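PDB 3BQW: putative capsid protein of prophage from Escherichia coli CFT073, which is of unknown function but probably serves as a major capsid protein that builds the shell of a phage head. Local coordinates for residues 140-152 / 159-171. Numbering follows the deposited sequence.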
loop_
_atom_site.group_PDB
_atom_site.type_symbol
_atom_site.label_atom_id
_atom_site.label_comp_id
_atom_site.label_asym_id
_atom_site.label_seq_id
_atom_site.Cartn_x
_atom_site.Cartn_y
_atom_site.Cartn_z
ATOM N N ALA A 140 -1.709 -4.629 0.488
ATOM C CA ALA A 140 -1.745 -4.830 -0.971
ATOM C C ALA A 140 -0.696 -5.844 -1.481
ATOM O O ALA A 140 -1.017 -6.784 -2.234
ATOM C CB ALA A 140 -1.572 -3.477 -1.695
ATOM N N VAL A 141 0.549 -5.662 -1.053
ATOM C CA VAL A 141 1.615 -6.533 -1.469
ATOM C C VAL A 141 1.395 -7.942 -0.924
ATOM O O VAL A 141 1.601 -8.915 -1.624
ATOM C CB VAL A 141 3.013 -6.019 -1.043
ATOM C CG1 VAL A 141 4.091 -7.049 -1.444
ATOM C CG2 VAL A 141 3.309 -4.653 -1.672
ATOM N N ASN A 142 0.986 -8.053 0.323
ATOM C CA ASN A 142 0.656 -9.366 0.879
ATOM C C ASN A 142 -0.470 -10.082 0.126
ATOM O O ASN A 142 -0.393 -11.269 -0.115
ATOM C CB ASN A 142 0.329 -9.241 2.367
ATOM C CG ASN A 142 1.562 -8.918 3.224
ATOM O OD1 ASN A 142 2.642 -8.690 2.717
ATOM N ND2 ASN A 142 1.375 -8.869 4.534
ATOM N N ALA A 143 -1.512 -9.360 -0.245
ATOM C CA ALA A 143 -2.616 -9.954 -0.986
ATOM C C ALA A 143 -2.134 -10.511 -2.330
ATOM O O ALA A 143 -2.407 -11.646 -2.662
ATOM C CB ALA A 143 -3.738 -8.942 -1.190
ATOM N N VAL A 144 -1.394 -9.703 -3.077
ATOM C CA VAL A 144 -0.882 -10.068 -4.400
ATOM C C VAL A 144 0.090 -11.239 -4.324
ATOM O O VAL A 144 0.043 -12.120 -5.180
ATOM C CB VAL A 144 -0.196 -8.835 -5.077
ATOM C CG1 VAL A 144 0.684 -9.254 -6.266
ATOM C CG2 VAL A 144 -1.254 -7.818 -5.491
ATOM N N THR A 145 0.953 -11.265 -3.301
ATOM C CA THR A 145 2.046 -12.234 -3.246
ATOM C C THR A 145 1.717 -13.530 -2.502
ATOM O O THR A 145 2.391 -14.544 -2.697
ATOM C CB THR A 145 3.335 -11.615 -2.654
ATOM O OG1 THR A 145 3.114 -11.177 -1.301
ATOM C CG2 THR A 145 3.810 -10.431 -3.520
ATOM N N THR A 146 0.720 -13.488 -1.618
ATOM C CA THR A 146 0.339 -14.662 -0.812
ATOM C C THR A 146 -1.154 -14.968 -0.863
ATOM O O THR A 146 -1.574 -15.975 -0.332
ATOM C CB THR A 146 0.694 -14.466 0.690
ATOM O OG1 THR A 146 -0.171 -13.474 1.287
ATOM C CG2 THR A 146 2.176 -14.086 0.880
ATOM N N GLY A 147 -1.951 -14.075 -1.445
ATOM C CA GLY A 147 -3.413 -14.158 -1.387
ATOM C C GLY A 147 -4.045 -13.904 -0.032
ATOM O O GLY A 147 -5.256 -14.067 0.114
ATOM N N LYS A 148 -3.250 -13.528 0.963
ATOM C CA LYS A 148 -3.752 -13.372 2.336
ATOM C C LYS A 148 -3.337 -12.076 3.050
ATOM O O LYS A 148 -2.259 -11.521 2.827
ATOM C CB LYS A 148 -3.309 -14.549 3.194
ATOM C CG LYS A 148 -3.832 -15.892 2.707
ATOM C CD LYS A 148 -2.950 -17.010 3.232
ATOM C CE LYS A 148 -3.578 -18.346 2.950
ATOM N NZ LYS A 148 -2.761 -19.399 3.589
ATOM N N ASN A 149 -4.234 -11.611 3.918
ATOM C CA ASN A 149 -3.978 -10.523 4.843
ATOM C C ASN A 149 -4.337 -10.961 6.261
ATOM O O ASN A 149 -5.381 -11.615 6.482
ATOM C CB ASN A 149 -4.848 -9.301 4.517
ATOM C CG ASN A 149 -4.446 -8.595 3.248
ATOM O OD1 ASN A 149 -3.321 -8.757 2.723
ATOM N ND2 ASN A 149 -5.363 -7.792 2.738
ATOM N N ILE A 150 -3.500 -10.557 7.219
ATOM C CA ILE A 150 -3.853 -10.621 8.631
ATOM C C ILE A 150 -4.371 -9.265 9.075
ATOM O O ILE A 150 -3.672 -8.273 8.986
ATOM C CB ILE A 150 -2.672 -11.056 9.497
ATOM C CG1 ILE A 150 -2.373 -12.534 9.225
ATOM C CG2 ILE A 150 -2.987 -10.824 11.032
ATOM C CD1 ILE A 150 -0.963 -12.955 9.562
ATOM N N ILE A 151 -5.622 -9.233 9.525
ATOM C CA ILE A 151 -6.294 -7.994 9.875
ATOM C C ILE A 151 -6.349 -7.848 11.400
ATOM O O ILE A 151 -6.780 -8.756 12.114
ATOM C CB ILE A 151 -7.724 -7.944 9.256
ATOM C CG1 ILE A 151 -7.684 -8.198 7.731
ATOM C CG2 ILE A 151 -8.459 -6.620 9.604
ATOM C CD1 ILE A 151 -6.632 -7.373 6.944
ATOM N N GLU A 152 -5.888 -6.692 11.874
ATOM C CA GLU A 152 -5.955 -6.298 13.281
ATOM C C GLU A 152 -6.437 -4.841 13.377
ATOM O O GLU A 152 -6.250 -4.048 12.452
ATOM C CB GLU A 152 -4.584 -6.393 13.963
ATOM C CG GLU A 152 -3.499 -7.137 13.182
ATOM C CD GLU A 152 -2.176 -7.250 13.953
ATOM O OE1 GLU A 152 -2.037 -6.577 15.010
ATOM O OE2 GLU A 152 -1.294 -8.032 13.510
ATOM N N TYR A 159 -7.843 -11.533 12.681
ATOM C CA TYR A 159 -8.317 -12.629 11.808
ATOM C C TYR A 159 -7.653 -12.558 10.429
ATOM O O TYR A 159 -7.029 -11.564 10.095
ATOM C CB TYR A 159 -9.830 -12.570 11.663
ATOM C CG TYR A 159 -10.333 -11.477 10.740
ATOM C CD1 TYR A 159 -10.685 -11.774 9.416
ATOM C CD2 TYR A 159 -10.466 -10.144 11.189
ATOM C CE1 TYR A 159 -11.128 -10.801 8.561
ATOM C CE2 TYR A 159 -10.943 -9.128 10.320
ATOM C CZ TYR A 159 -11.249 -9.469 9.008
ATOM O OH TYR A 159 -11.721 -8.524 8.124
ATOM N N GLU A 160 -7.809 -13.620 9.640
ATOM C CA GLU A 160 -7.199 -13.722 8.309
ATOM C C GLU A 160 -8.260 -13.560 7.229
ATOM O O GLU A 160 -9.342 -14.111 7.332
ATOM C CB GLU A 160 -6.473 -15.062 8.122
ATOM C CG GLU A 160 -5.835 -15.217 6.737
ATOM C CD GLU A 160 -5.455 -16.632 6.407
ATOM O OE1 GLU A 160 -6.356 -17.430 6.031
ATOM O OE2 GLU A 160 -4.249 -16.941 6.498
ATOM N N ILE A 161 -7.931 -12.761 6.215
ATOM C CA ILE A 161 -8.651 -12.723 4.952
ATOM C C ILE A 161 -7.831 -13.521 3.955
ATOM O O ILE A 161 -6.612 -13.308 3.823
ATOM C CB ILE A 161 -8.788 -11.286 4.373
ATOM C CG1 ILE A 161 -9.677 -10.428 5.251
ATOM C CG2 ILE A 161 -9.371 -11.327 2.960
ATOM C CD1 ILE A 161 -9.565 -8.906 4.919
ATOM N N ASP A 162 -8.503 -14.411 3.245
ATOM C CA ASP A 162 -7.875 -15.209 2.216
ATOM C C ASP A 162 -8.657 -15.054 0.908
ATOM O O ASP A 162 -9.823 -15.448 0.806
ATOM C CB ASP A 162 -7.817 -16.668 2.656
ATOM C CG ASP A 162 -7.042 -17.546 1.709
ATOM O OD1 ASP A 162 -6.426 -17.029 0.744
ATOM O OD2 ASP A 162 -7.038 -18.782 1.939
ATOM N N TRP A 163 -7.998 -14.445 -0.067
ATOM C CA TRP A 163 -8.551 -14.249 -1.416
ATOM C C TRP A 163 -8.399 -15.504 -2.282
ATOM O O TRP A 163 -8.878 -15.529 -3.407
ATOM C CB TRP A 163 -7.862 -13.082 -2.092
ATOM C CG TRP A 163 -7.968 -11.774 -1.301
ATOM C CD1 TRP A 163 -6.959 -11.136 -0.622
ATOM C CD2 TRP A 163 -9.156 -10.995 -1.089
ATOM N NE1 TRP A 163 -7.453 -9.993 -0.020
ATOM C CE2 TRP A 163 -8.788 -9.875 -0.296
ATOM C CE3 TRP A 163 -10.496 -11.129 -1.494
ATOM C CZ2 TRP A 163 -9.701 -8.899 0.093
ATOM C CZ3 TRP A 163 -11.407 -10.157 -1.109
ATOM C CH2 TRP A 163 -11.004 -9.050 -0.318
ATOM N N LYS A 164 -7.732 -16.523 -1.731
ATOM C CA LYS A 164 -7.590 -17.859 -2.322
ATOM C C LYS A 164 -6.878 -17.761 -3.668
ATOM O O LYS A 164 -7.439 -18.105 -4.707
ATOM C CB LYS A 164 -8.947 -18.593 -2.467
ATOM C CG LYS A 164 -9.757 -18.833 -1.162
ATOM C CD LYS A 164 -9.620 -20.228 -0.550
ATOM C CE LYS A 164 -10.860 -20.642 0.295
ATOM N NZ LYS A 164 -10.551 -21.669 1.367
ATOM N N ILE A 165 -5.642 -17.281 -3.656
ATOM C CA ILE A 165 -4.872 -17.256 -4.891
ATOM C C ILE A 165 -4.517 -18.727 -5.225
ATOM O O ILE A 165 -4.197 -19.505 -4.327
ATOM C CB ILE A 165 -3.640 -16.308 -4.786
ATOM C CG1 ILE A 165 -3.193 -15.883 -6.195
ATOM C CG2 ILE A 165 -2.500 -16.937 -3.979
ATOM C CD1 ILE A 165 -1.958 -14.989 -6.228
ATOM N N PRO A 166 -4.646 -19.141 -6.488
ATOM C CA PRO A 166 -4.215 -20.512 -6.780
ATOM C C PRO A 166 -2.756 -20.763 -6.376
ATOM O O PRO A 166 -1.924 -19.877 -6.503
ATOM C CB PRO A 166 -4.420 -20.629 -8.303
ATOM C CG PRO A 166 -5.489 -19.630 -8.593
ATOM C CD PRO A 166 -5.165 -18.476 -7.692
ATOM N N GLU A 167 -2.487 -21.956 -5.858
ATOM C CA GLU A 167 -1.154 -22.366 -5.433
ATOM C C GLU A 167 -0.104 -22.322 -6.533
ATOM O O GLU A 167 1.040 -21.969 -6.280
ATOM C CB GLU A 167 -1.191 -23.787 -4.841
ATOM C CG GLU A 167 -1.909 -23.868 -3.506
ATOM C CD GLU A 167 -1.700 -25.210 -2.770
ATOM O OE1 GLU A 167 -1.469 -26.267 -3.423
ATOM O OE2 GLU A 167 -1.772 -25.177 -1.510
ATOM N N LYS A 168 -0.495 -22.704 -7.741
ATOM C CA LYS A 168 0.389 -22.636 -8.905
ATOM C C LYS A 168 0.849 -21.195 -9.217
ATOM O O LYS A 168 1.785 -20.997 -9.996
ATOM C CB LYS A 168 -0.329 -23.189 -10.131
ATOM C CG LYS A 168 -1.405 -22.204 -10.703
ATOM C CD LYS A 168 -2.277 -22.857 -11.786
ATOM C CE LYS A 168 -3.249 -21.866 -12.356
ATOM N NZ LYS A 168 -2.522 -20.734 -13.004
ATOM N N ASN A 169 0.156 -20.201 -8.656
ATOM C CA ASN A 169 0.509 -18.777 -8.883
ATOM C C ASN A 169 1.651 -18.281 -7.997
ATOM O O ASN A 169 2.153 -17.187 -8.196
ATOM C CB ASN A 169 -0.708 -17.873 -8.684
ATOM C CG ASN A 169 -1.661 -17.925 -9.840
ATOM O OD1 ASN A 169 -2.133 -16.882 -10.312
ATOM N ND2 ASN A 169 -1.943 -19.125 -10.323
ATOM N N ILE A 170 2.029 -19.080 -7.004
ATOM C CA ILE A 170 3.104 -18.740 -6.098
ATOM C C ILE A 170 4.180 -19.767 -6.366
ATOM O O ILE A 170 4.009 -20.936 -6.063
ATOM C CB ILE A 170 2.672 -18.788 -4.609
ATOM C CG1 ILE A 170 1.581 -17.775 -4.312
ATOM C CG2 ILE A 170 3.852 -18.493 -3.660
ATOM C CD1 ILE A 170 0.933 -18.004 -2.912
ATOM N N ILE A 171 5.281 -19.315 -6.950
ATOM C CA ILE A 171 6.281 -20.206 -7.513
ATOM C C ILE A 171 7.595 -20.005 -6.772
ATOM O O ILE A 171 7.953 -18.892 -6.427
ATOM C CB ILE A 171 6.490 -19.901 -9.019
ATOM C CG1 ILE A 171 5.186 -20.138 -9.819
ATOM C CG2 ILE A 171 7.670 -20.690 -9.581
ATOM C CD1 ILE A 171 5.271 -19.780 -11.344
HETATM O O HOH W 1 -4.562 -17.381 -1.048
HETATM O O HOH W 2 -3.485 -19.456 6.411
#
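Ile151 lies against one face of the Tyr159 ring, its CB 4.0 Å from the ring centroid in a CH-pi contact while CG2 rests on CE2. Tyr159 takes the less common first torsion, CG between backbone N and carbonyl carbon (chi1 76°), which swings the ring alongside its cross-strand neighbour. The other branch of Ile151 meets Ile161 diagonally, and here packing is tight, Ile151 CG1 to Ile161 CD1 at 3.5 Å. These pairs belong to an antiparallel hairpin, 148-151 with 159-162, whose backbone bonds join Asn149 to Ile161 and Ile151 to Tyr159 in both directions. Trp163 N extends the ladder to Gly147 O at 2.8 Å, and its indole presents CD1 to Ala143 CB on the last turn of the helix.

On the face bearing Lys148, Glu160 and Asp162, the extended lysine chain runs beside Asp162, with Lys148 CG 3.4 Å from Asp162 OD1. It crosses the end of Glu160 at a slant, Lys148 CD coming nearest to Glu160 OE2. Lys148 NZ stops 4.1 Å from Glu160 OE2, and a water bonded to both closes the gap. Arg73 forms salt bridges with both acids, which probably keeps them ionised. Asp162 OD1 accepts from Lys164 N in an Asx turn and from a second water, which in turn accepts a hydrogen bond from Ile165 N.

Gly147, with positive phi, turns the chain from helix 113-146 into the hairpin, and Ile165 CG2 packs against its backbone. Strand 61-67 flanks 159-162 on the side away from 148-151, strand 327-338 touches Ile151, Ile161 and Trp163, and 170-172 passes on into another sheet beside 346-349.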